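Local structure of DUF3829 family protein (Bacteroides vulgatus, 4YJW) at residues A[14-28]-A[63-77]. The protein is of unknown function, an all-alpha, probably lipid-modified member of a protein family whose role has not been established. Residues are numbered along the deposited sequence; the frame is centred on the assembly and turned at random.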
ATOM      1  N   ASN A  14      10.306  -3.117  25.066  1.00 34.28           N
ATOM      2  CA  ASN A  14       9.077  -3.102  24.247  1.00 33.23           C
ATOM      3  C   ASN A  14       8.918  -1.756  23.523  1.00 32.17           C
ATOM      4  O   ASN A  14       8.539  -1.719  22.342  1.00 29.25           O
ATOM      5  CB  ASN A  14       7.841  -3.389  25.114  1.00 37.69           C
ATOM      6  CG  ASN A  14       7.560  -4.860  25.329  1.00 57.60           C
ATOM      7  OD1 ASN A  14       8.286  -5.744  24.859  1.00 50.72           O
ATOM      8  ND2 ASN A  14       6.463  -5.154  26.010  1.00 50.66           N
ATOM      9  N   ALA A  15       9.261  -0.662  24.219  1.00 28.43           N
ATOM     10  CA  ALA A  15       9.218   0.694  23.679  1.00 27.63           C
ATOM     11  C   ALA A  15      10.249   0.865  22.566  1.00 28.48           C
ATOM     12  O   ALA A  15       9.950   1.514  21.566  1.00 26.33           O
ATOM     13  CB  ALA A  15       9.449   1.717  24.780  1.00 28.69           C
ATOM     14  N   ASN A  16      11.449   0.250  22.710  1.00 24.32           N
ATOM     15  CA  ASN A  16      12.467   0.326  21.662  1.00 23.50           C
ATOM     16  C   ASN A  16      11.993  -0.384  20.407  1.00 24.04           C
ATOM     17  O   ASN A  16      12.298   0.072  19.302  1.00 23.13           O
ATOM     18  CB  ASN A  16      13.794  -0.262  22.132  1.00 24.20           C
ATOM     19  CG  ASN A  16      14.563   0.662  23.036  1.00 44.63           C
ATOM     20  OD1 ASN A  16      14.607   1.889  22.827  1.00 31.41           O
ATOM     21  ND2 ASN A  16      15.213   0.086  24.048  1.00 35.74           N
ATOM     22  N   GLU A  17      11.243  -1.488  20.570  1.00 20.48           N
ATOM     23  CA  GLU A  17      10.704  -2.238  19.430  1.00 19.04           C
ATOM     24  C   GLU A  17       9.598  -1.430  18.770  1.00 19.70           C
ATOM     25  O   GLU A  17       9.496  -1.437  17.549  1.00 16.90           O
ATOM     26  CB  GLU A  17      10.198  -3.644  19.827  1.00 20.76           C
ATOM     27  CG  GLU A  17      11.302  -4.585  20.313  1.00 24.16           C
ATOM     28  CD  GLU A  17      12.456  -4.770  19.339  1.00 29.53           C
ATOM     29  OE1 GLU A  17      12.200  -5.118  18.162  1.00 24.52           O
ATOM     30  OE2 GLU A  17      13.609  -4.494  19.738  1.00 26.89           O
ATOM     31  N   VAL A  18       8.767  -0.723  19.561  1.00 18.94           N
ATOM     32  CA  VAL A  18       7.727   0.138  18.975  1.00 18.12           C
ATOM     33  C   VAL A  18       8.400   1.196  18.077  1.00 20.23           C
ATOM     34  O   VAL A  18       7.950   1.407  16.951  1.00 17.55           O
ATOM     35  CB  VAL A  18       6.836   0.793  20.072  1.00 22.59           C
ATOM     36  CG1 VAL A  18       5.913   1.864  19.478  1.00 22.82           C
ATOM     37  CG2 VAL A  18       6.018  -0.270  20.806  1.00 23.71           C
HETATM   38  N   MSE A  19       9.501   1.818  18.550  1.00 18.62           N
HETATM   39  CA  MSE A  19      10.219   2.836  17.756  1.00 18.58           C
HETATM   40  C   MSE A  19      10.765   2.240  16.442  1.00 22.17           C
HETATM   41  O   MSE A  19      10.700   2.891  15.397  1.00 22.04           O
HETATM   42  CB  MSE A  19      11.368   3.476  18.572  1.00 20.32           C
HETATM   43  CG  MSE A  19      10.896   4.256  19.804  1.00 27.05           C
HETATM   44 SE   MSE A  19       9.394   5.468  19.460  0.75 34.63          SE
HETATM   45  CE  MSE A  19      10.170   6.603  18.092  1.00 30.31           C
ATOM     46  N   LYS A  20      11.273   1.001  16.492  1.00 18.94           N
ATOM     47  CA  LYS A  20      11.805   0.312  15.300  1.00 16.71           C
ATOM     48  C   LYS A  20      10.670   0.087  14.311  1.00 18.57           C
ATOM     49  O   LYS A  20      10.824   0.373  13.120  1.00 15.75           O
ATOM     50  CB  LYS A  20      12.496  -1.007  15.656  1.00 18.66           C
ATOM     51  CG  LYS A  20      13.750  -0.842  16.537  1.00 20.91           C
ATOM     52  CD  LYS A  20      14.353  -2.223  16.898  1.00 18.46           C
ATOM     53  CE  LYS A  20      15.453  -2.074  17.925  1.00 21.99           C
ATOM     54  NZ  LYS A  20      15.904  -3.402  18.451  1.00 23.23           N
ATOM     55  N   TYR A  21       9.518  -0.391  14.817  1.00 14.90           N
ATOM     56  CA  TYR A  21       8.330  -0.652  14.004  1.00 13.52           C
ATOM     57  C   TYR A  21       7.830   0.639  13.353  1.00 17.04           C
ATOM     58  O   TYR A  21       7.524   0.653  12.158  1.00 15.71           O
ATOM     59  CB  TYR A  21       7.229  -1.306  14.858  1.00 14.35           C
ATOM     60  CG  TYR A  21       6.080  -1.845  14.026  1.00 14.83           C
ATOM     61  CD1 TYR A  21       5.030  -1.014  13.632  1.00 16.14           C
ATOM     62  CD2 TYR A  21       6.003  -3.196  13.700  1.00 14.63           C
ATOM     63  CE1 TYR A  21       3.968  -1.500  12.873  1.00 16.81           C
ATOM     64  CE2 TYR A  21       4.930  -3.698  12.955  1.00 15.54           C
ATOM     65  CZ  TYR A  21       3.917  -2.843  12.546  1.00 18.19           C
ATOM     66  OH  TYR A  21       2.845  -3.298  11.811  1.00 19.41           O
ATOM     67  N   TYR A  22       7.797   1.741  14.125  1.00 15.89           N
ATOM     68  CA  TYR A  22       7.354   3.032  13.587  1.00 16.84           C
ATOM     69  C   TYR A  22       8.329   3.548  12.520  1.00 18.82           C
ATOM     70  O   TYR A  22       7.892   3.966  11.445  1.00 18.14           O
ATOM     71  CB  TYR A  22       7.215   4.052  14.709  1.00 18.97           C
ATOM     72  CG  TYR A  22       6.823   5.433  14.231  1.00 22.79           C
ATOM     73  CD1 TYR A  22       5.614   5.650  13.572  1.00 24.85           C
ATOM     74  CD2 TYR A  22       7.618   6.539  14.513  1.00 24.99           C
ATOM     75  CE1 TYR A  22       5.228   6.927  13.167  1.00 27.68           C
ATOM     76  CE2 TYR A  22       7.225   7.829  14.138  1.00 26.93           C
ATOM     77  CZ  TYR A  22       6.047   8.011  13.436  1.00 35.15           C
ATOM     78  OH  TYR A  22       5.665   9.275  13.047  1.00 42.03           O
ATOM     79  N   ASP A  23       9.632   3.538  12.816  1.00 17.67           N
ATOM     80  CA  ASP A  23      10.643   3.997  11.847  1.00 17.59           C
ATOM     81  C   ASP A  23      10.554   3.204  10.524  1.00 19.14           C
ATOM     82  O   ASP A  23      10.594   3.810   9.453  1.00 19.12           O
ATOM     83  CB  ASP A  23      12.060   3.897  12.454  1.00 20.19           C
ATOM     84  CG  ASP A  23      12.320   4.886  13.584  1.00 34.86           C
ATOM     85  OD1 ASP A  23      11.651   5.951  13.616  1.00 37.05           O
ATOM     86  OD2 ASP A  23      13.196   4.603  14.430  1.00 38.49           O
ATOM     87  N   THR A  24      10.387   1.859  10.600  1.00 14.83           N
ATOM     88  CA  THR A  24      10.286   0.988   9.418  1.00 14.06           C
ATOM     89  C   THR A  24       8.977   1.326   8.690  1.00 17.35           C
ATOM     90  O   THR A  24       8.990   1.485   7.463  1.00 16.54           O
ATOM     91  CB  THR A  24      10.381  -0.490   9.845  1.00 17.27           C
ATOM     92  OG1 THR A  24      11.642  -0.686  10.519  1.00 17.13           O
ATOM     93  CG2 THR A  24      10.292  -1.438   8.660  1.00 14.18           C
ATOM     94  N   SER A  25       7.870   1.508   9.450  1.00 14.05           N
ATOM     95  CA  SER A  25       6.568   1.875   8.870  1.00 14.41           C
ATOM     96  C   SER A  25       6.677   3.179   8.084  1.00 20.25           C
ATOM     97  O   SER A  25       6.153   3.263   6.977  1.00 18.72           O
ATOM     98  CB  SER A  25       5.501   2.011   9.953  1.00 16.79           C
ATOM     99  OG  SER A  25       5.153   0.717  10.419  1.00 17.44           O
ATOM    100  N   LEU A  26       7.364   4.190   8.643  1.00 18.93           N
ATOM    101  CA  LEU A  26       7.540   5.490   7.974  1.00 20.09           C
ATOM    102  C   LEU A  26       8.243   5.317   6.612  1.00 22.75           C
ATOM    103  O   LEU A  26       7.776   5.850   5.599  1.00 21.90           O
ATOM    104  CB  LEU A  26       8.365   6.443   8.870  1.00 21.48           C
ATOM    105  CG  LEU A  26       7.637   7.195   9.978  1.00 29.05           C
ATOM    106  CD1 LEU A  26       8.647   7.954  10.843  1.00 29.92           C
ATOM    107  CD2 LEU A  26       6.648   8.202   9.416  1.00 32.56           C
ATOM    108  N   LYS A  27       9.341   4.549   6.592  1.00 19.19           N
ATOM    109  CA  LYS A  27      10.133   4.300   5.382  1.00 19.60           C
ATOM    110  C   LYS A  27       9.374   3.484   4.352  1.00 22.30           C
ATOM    111  O   LYS A  27       9.364   3.836   3.171  1.00 23.05           O
ATOM    112  CB  LYS A  27      11.437   3.543   5.734  1.00 23.94           C
ATOM    113  CG  LYS A  27      12.509   4.388   6.383  1.00 51.01           C
ATOM    114  CD  LYS A  27      13.698   3.531   6.794  1.00 66.97           C
ATOM    115  CE  LYS A  27      14.625   4.254   7.746  1.00 85.43           C
ATOM    116  NZ  LYS A  27      15.724   3.371   8.226  1.00 98.25           N
ATOM    117  N   ILE A  28       8.779   2.367   4.789  1.00 18.98           N
ATOM    118  CA  ILE A  28       8.089   1.447   3.888  1.00 19.43           C
ATOM    119  C   ILE A  28       6.803   2.110   3.290  1.00 21.14           C
ATOM    120  O   ILE A  28       6.595   2.026   2.077  1.00 19.12           O
ATOM    121  CB  ILE A  28       7.837   0.078   4.592  1.00 24.17           C
ATOM    122  CG1 ILE A  28       7.937  -1.078   3.581  1.00 27.21           C
ATOM    123  CG2 ILE A  28       6.567   0.017   5.428  1.00 25.10           C
ATOM    124  CD1 ILE A  28       7.866  -2.499   4.124  1.00 35.70           C
ATOM    125  N   SER A  63      12.045  -3.182   0.794  1.00 15.93           N
ATOM    126  CA  SER A  63      12.819  -4.217   1.491  1.00 16.27           C
ATOM    127  C   SER A  63      11.889  -5.369   1.899  1.00 16.79           C
ATOM    128  O   SER A  63      10.822  -5.124   2.458  1.00 13.75           O
ATOM    129  CB  SER A  63      13.516  -3.622   2.706  1.00 18.16           C
ATOM    130  OG  SER A  63      13.885  -4.651   3.615  1.00 21.19           O
ATOM    131  N   VAL A  64      12.264  -6.608   1.560  1.00 13.48           N
ATOM    132  CA  VAL A  64      11.462  -7.801   1.911  1.00 12.03           C
ATOM    133  C   VAL A  64      11.504  -8.012   3.424  1.00 17.10           C
ATOM    134  O   VAL A  64      10.469  -8.317   4.018  1.00 18.12           O
ATOM    135  CB  VAL A  64      11.894  -9.100   1.158  1.00 15.69           C
ATOM    136  CG1 VAL A  64      10.851 -10.201   1.361  1.00 16.68           C
ATOM    137  CG2 VAL A  64      12.061  -8.839  -0.350  1.00 15.28           C
ATOM    138  N   GLN A  65      12.674  -7.879   4.054  1.00 15.15           N
ATOM    139  CA  GLN A  65      12.747  -8.069   5.504  1.00 17.04           C
ATOM    140  C   GLN A  65      11.940  -6.954   6.227  1.00 20.42           C
ATOM    141  O   GLN A  65      11.286  -7.243   7.224  1.00 20.02           O
ATOM    142  CB  GLN A  65      14.196  -8.152   5.997  1.00 19.88           C
ATOM    143  CG  GLN A  65      14.390  -8.262   7.529  1.00 32.45           C
ATOM    144  CD  GLN A  65      13.517  -9.262   8.284  1.00 51.16           C
ATOM    145  OE1 GLN A  65      12.860  -8.924   9.293  1.00 46.72           O
ATOM    146  NE2 GLN A  65      13.540 -10.518   7.872  1.00 30.90           N
ATOM    147  N   ASP A  66      11.932  -5.716   5.699  1.00 16.29           N
ATOM    148  CA  ASP A  66      11.073  -4.673   6.302  1.00 15.93           C
ATOM    149  C   ASP A  66       9.588  -5.051   6.194  1.00 18.37           C
ATOM    150  O   ASP A  66       8.819  -4.801   7.126  1.00 17.76           O
ATOM    151  CB  ASP A  66      11.304  -3.308   5.641  1.00 17.62           C
ATOM    152  CG  ASP A  66      12.587  -2.608   6.075  1.00 21.74           C
ATOM    153  OD1 ASP A  66      13.256  -3.109   7.007  1.00 22.11           O
ATOM    154  OD2 ASP A  66      12.908  -1.560   5.491  1.00 23.25           O
ATOM    155  N   THR A  67       9.193  -5.665   5.066  1.00 17.49           N
ATOM    156  CA  THR A  67       7.822  -6.138   4.811  1.00 17.34           C
ATOM    157  C   THR A  67       7.457  -7.190   5.868  1.00 20.86           C
ATOM    158  O   THR A  67       6.391  -7.097   6.474  1.00 20.59           O
ATOM    159  CB  THR A  67       7.694  -6.686   3.372  1.00 21.93           C
ATOM    160  OG1 THR A  67       7.967  -5.626   2.457  1.00 18.68           O
ATOM    161  CG2 THR A  67       6.303  -7.205   3.073  1.00 22.58           C
ATOM    162  N   VAL A  68       8.341  -8.168   6.084  1.00 17.98           N
ATOM    163  CA  VAL A  68       8.128  -9.222   7.089  1.00 19.01           C
ATOM    164  C   VAL A  68       7.961  -8.587   8.485  1.00 24.01           C
ATOM    165  O   VAL A  68       7.056  -8.974   9.244  1.00 24.75           O
ATOM    166  CB  VAL A  68       9.274 -10.265   7.085  1.00 24.25           C
ATOM    167  CG1 VAL A  68       9.141 -11.241   8.257  1.00 25.34           C
ATOM    168  CG2 VAL A  68       9.329 -11.010   5.757  1.00 24.20           C
ATOM    169  N   PHE A  69       8.835  -7.624   8.817  1.00 19.36           N
ATOM    170  CA  PHE A  69       8.819  -6.992  10.125  1.00 18.67           C
ATOM    171  C   PHE A  69       7.488  -6.285  10.384  1.00 20.79           C
ATOM    172  O   PHE A  69       6.890  -6.504  11.441  1.00 21.33           O
ATOM    173  CB  PHE A  69      10.009  -6.021  10.301  1.00 20.38           C
ATOM    174  CG  PHE A  69      10.189  -5.497  11.714  1.00 23.59           C
ATOM    175  CD1 PHE A  69      10.680  -6.320  12.724  1.00 29.65           C
ATOM    176  CD2 PHE A  69       9.934  -4.162  12.019  1.00 25.81           C
ATOM    177  CE1 PHE A  69      10.863  -5.830  14.024  1.00 31.55           C
ATOM    178  CE2 PHE A  69      10.121  -3.676  13.313  1.00 28.42           C
ATOM    179  CZ  PHE A  69      10.563  -4.515  14.312  1.00 28.11           C
ATOM    180  N   VAL A  70       7.004  -5.480   9.429  1.00 15.85           N
ATOM    181  CA  VAL A  70       5.771  -4.721   9.665  1.00 17.11           C
ATOM    182  C   VAL A  70       4.515  -5.612   9.527  1.00 23.61           C
ATOM    183  O   VAL A  70       3.477  -5.274  10.097  1.00 20.62           O
ATOM    184  CB  VAL A  70       5.653  -3.450   8.805  1.00 19.36           C
ATOM    185  CG1 VAL A  70       6.796  -2.470   9.118  1.00 19.30           C
ATOM    186  CG2 VAL A  70       5.558  -3.764   7.298  1.00 17.93           C
ATOM    187  N   SER A  71       4.603  -6.709   8.744  1.00 21.00           N
ATOM    188  CA  SER A  71       3.464  -7.616   8.514  1.00 22.51           C
ATOM    189  C   SER A  71       3.163  -8.450   9.725  1.00 28.83           C
ATOM    190  O   SER A  71       2.045  -8.952   9.849  1.00 31.32           O
ATOM    191  CB  SER A  71       3.756  -8.559   7.346  1.00 22.87           C
ATOM    192  OG  SER A  71       3.764  -7.851   6.125  1.00 32.01           O
ATOM    193  N   ASN A  72       4.157  -8.639  10.600  1.00 25.33           N
ATOM    194  CA  ASN A  72       4.044  -9.469  11.794  1.00 26.86           C
ATOM    195  C   ASN A  72       4.336  -8.651  13.065  1.00 28.89           C
ATOM    196  O   ASN A  72       5.336  -8.916  13.751  1.00 26.43           O
ATOM    197  CB  ASN A  72       4.980 -10.686  11.685  1.00 31.43           C
ATOM    198  CG  ASN A  72       4.732 -11.525  10.461  1.00 47.82           C
ATOM    199  OD1 ASN A  72       5.404 -11.373   9.438  1.00 37.76           O
ATOM    200  ND2 ASN A  72       3.720 -12.378  10.513  1.00 40.30           N
ATOM    201  N   PRO A  73       3.458  -7.670  13.428  1.00 25.83           N
ATOM    202  CA  PRO A  73       3.699  -6.901  14.665  1.00 26.04           C
ATOM    203  C   PRO A  73       3.779  -7.821  15.880  1.00 33.83           C
ATOM    204  O   PRO A  73       3.048  -8.805  15.948  1.00 35.87           O
ATOM    205  CB  PRO A  73       2.493  -5.957  14.746  1.00 27.37           C
ATOM    206  CG  PRO A  73       1.464  -6.537  13.856  1.00 32.49           C
ATOM    207  CD  PRO A  73       2.210  -7.230  12.764  1.00 27.98           C
ATOM    208  N   GLY A  74       4.723  -7.537  16.769  1.00 30.45           N
ATOM    209  CA  GLY A  74       4.985  -8.326  17.964  1.00 31.88           C
ATOM    210  C   GLY A  74       3.952  -8.168  19.060  1.00 35.55           C
ATOM    211  O   GLY A  74       3.037  -7.340  18.954  1.00 32.16           O
ATOM    212  N   ASN A  75       4.119  -8.966  20.132  1.00 35.79           N
ATOM    213  CA  ASN A  75       3.209  -8.977  21.280  0.50 37.63           C
ATOM    214  C   ASN A  75       3.443  -7.764  22.207  1.00 42.26           C
ATOM    215  O   ASN A  75       2.775  -7.649  23.237  1.00 44.41           O
ATOM    216  CB  ASN A  75       3.292 -10.311  22.053  0.50 38.86           C
ATOM    217  CG  ASN A  75       4.674 -10.766  22.468  0.50 52.65           C
ATOM    218  OD1 ASN A  75       5.619  -9.982  22.598  0.50 45.88           O
ATOM    219  ND2 ASN A  75       4.810 -12.058  22.726  0.50 45.39           N
ATOM    220  N   TYR A  76       4.350  -6.832  21.821  1.00 37.83           N
ATOM    221  CA  TYR A  76       4.596  -5.588  22.569  1.00 37.55           C
ATOM    222  C   TYR A  76       3.381  -4.668  22.335  1.00 39.45           C
ATOM    223  O   TYR A  76       3.019  -3.888  23.213  1.00 42.48           O
ATOM    224  CB  TYR A  76       5.936  -4.896  22.212  1.00 38.02           C
ATOM    225  CG  TYR A  76       6.351  -4.959  20.762  1.00 39.39           C
ATOM    226  CD1 TYR A  76       5.967  -3.970  19.863  1.00 40.49           C
ATOM    227  CD2 TYR A  76       7.184  -5.971  20.300  1.00 39.75           C
ATOM    228  CE1 TYR A  76       6.363  -4.014  18.530  1.00 39.79           C
ATOM    229  CE2 TYR A  76       7.553  -6.047  18.961  1.00 39.87           C
ATOM    230  CZ  TYR A  76       7.144  -5.064  18.078  1.00 48.13           C
ATOM    231  OH  TYR A  76       7.493  -5.147  16.748  1.00 48.67           O
ATOM    232  N   PHE A  77       2.702  -4.823  21.175  1.00 29.58           N
ATOM    233  CA  PHE A  77       1.444  -4.136  20.901  1.00 26.00           C
ATOM    234  C   PHE A  77       0.338  -4.916  21.564  1.00 31.78           C
ATOM    235  O   PHE A  77       0.433  -6.145  21.648  1.00 31.99           O
ATOM    236  CB  PHE A  77       1.162  -4.054  19.389  1.00 25.30           C
ATOM    237  CG  PHE A  77       2.070  -3.171  18.570  1.00 23.55           C
ATOM    238  CD1 PHE A  77       2.034  -1.786  18.710  1.00 24.90           C
ATOM    239  CD2 PHE A  77       2.932  -3.716  17.631  1.00 23.18           C
ATOM    240  CE1 PHE A  77       2.854  -0.966  17.924  1.00 23.41           C
ATOM    241  CE2 PHE A  77       3.742  -2.893  16.840  1.00 23.84           C
ATOM    242  CZ  PHE A  77       3.707  -1.527  17.003  1.00 21.98           C
TER
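Tyr21 of helix 14-28 reaches between Val70 and Phe77, and its side chain can be followed outward atom by atom. Tyr21 CB lies 4.0 Å from Phe69 CE2. With CG anti to the backbone N, the ring swings across toward 63-77, where the edge of Phe77 meets one face: the centroids are 5.0 Å apart and the planes stand at 76°, the criteria of a T-shaped pair. On the same ring, Tyr21 CD1 lies nearest Phe77 CZ, and Tyr21 CD2 touches Tyr76 OH. Tyr21 CE2 meets Val70 CA at 3.5 Å and also Pro73 CB, and Val70 CG1 lies over the opposite face. At the tip, Tyr21 OH donates to Val70 O over 2.7 Å, approaching in the carbonyl plane on a lone pair (C=O...donor angle 134°). This bond supplies a donor to a carbonyl in the last turn of helix 64-71. A phenylalanine here would lack the hydroxyl and would probably leave Val70 O without its side-chain donor from helix 14-28.

Around this centre, Phe69 and Val70 are knobs in neighbouring holes of helix 14-28. Phe69 sits among Glu17, Lys20, Tyr21 and Thr24, its ring edge turned to the Tyr21 backbone. Val70 sits among Tyr21, Thr24, Ser25 and Ile28, with Val70 CG1 3.7 Å from Thr24 CG2. Beyond the short helix, Glu17 CB stands over the centre of the Tyr76 ring in a CH-pi contact, 3.7 Å from its centroid.

Tyr21 also touches Leu85 and Tyr89 of helix 79-111 and Leu148 of helix 121-159. The axes of 14-28 and 64-71 approach to 9.9 Å at -125°, knobs-into-holes packing of a short helix steeply across one long helix of an all-alpha bundle.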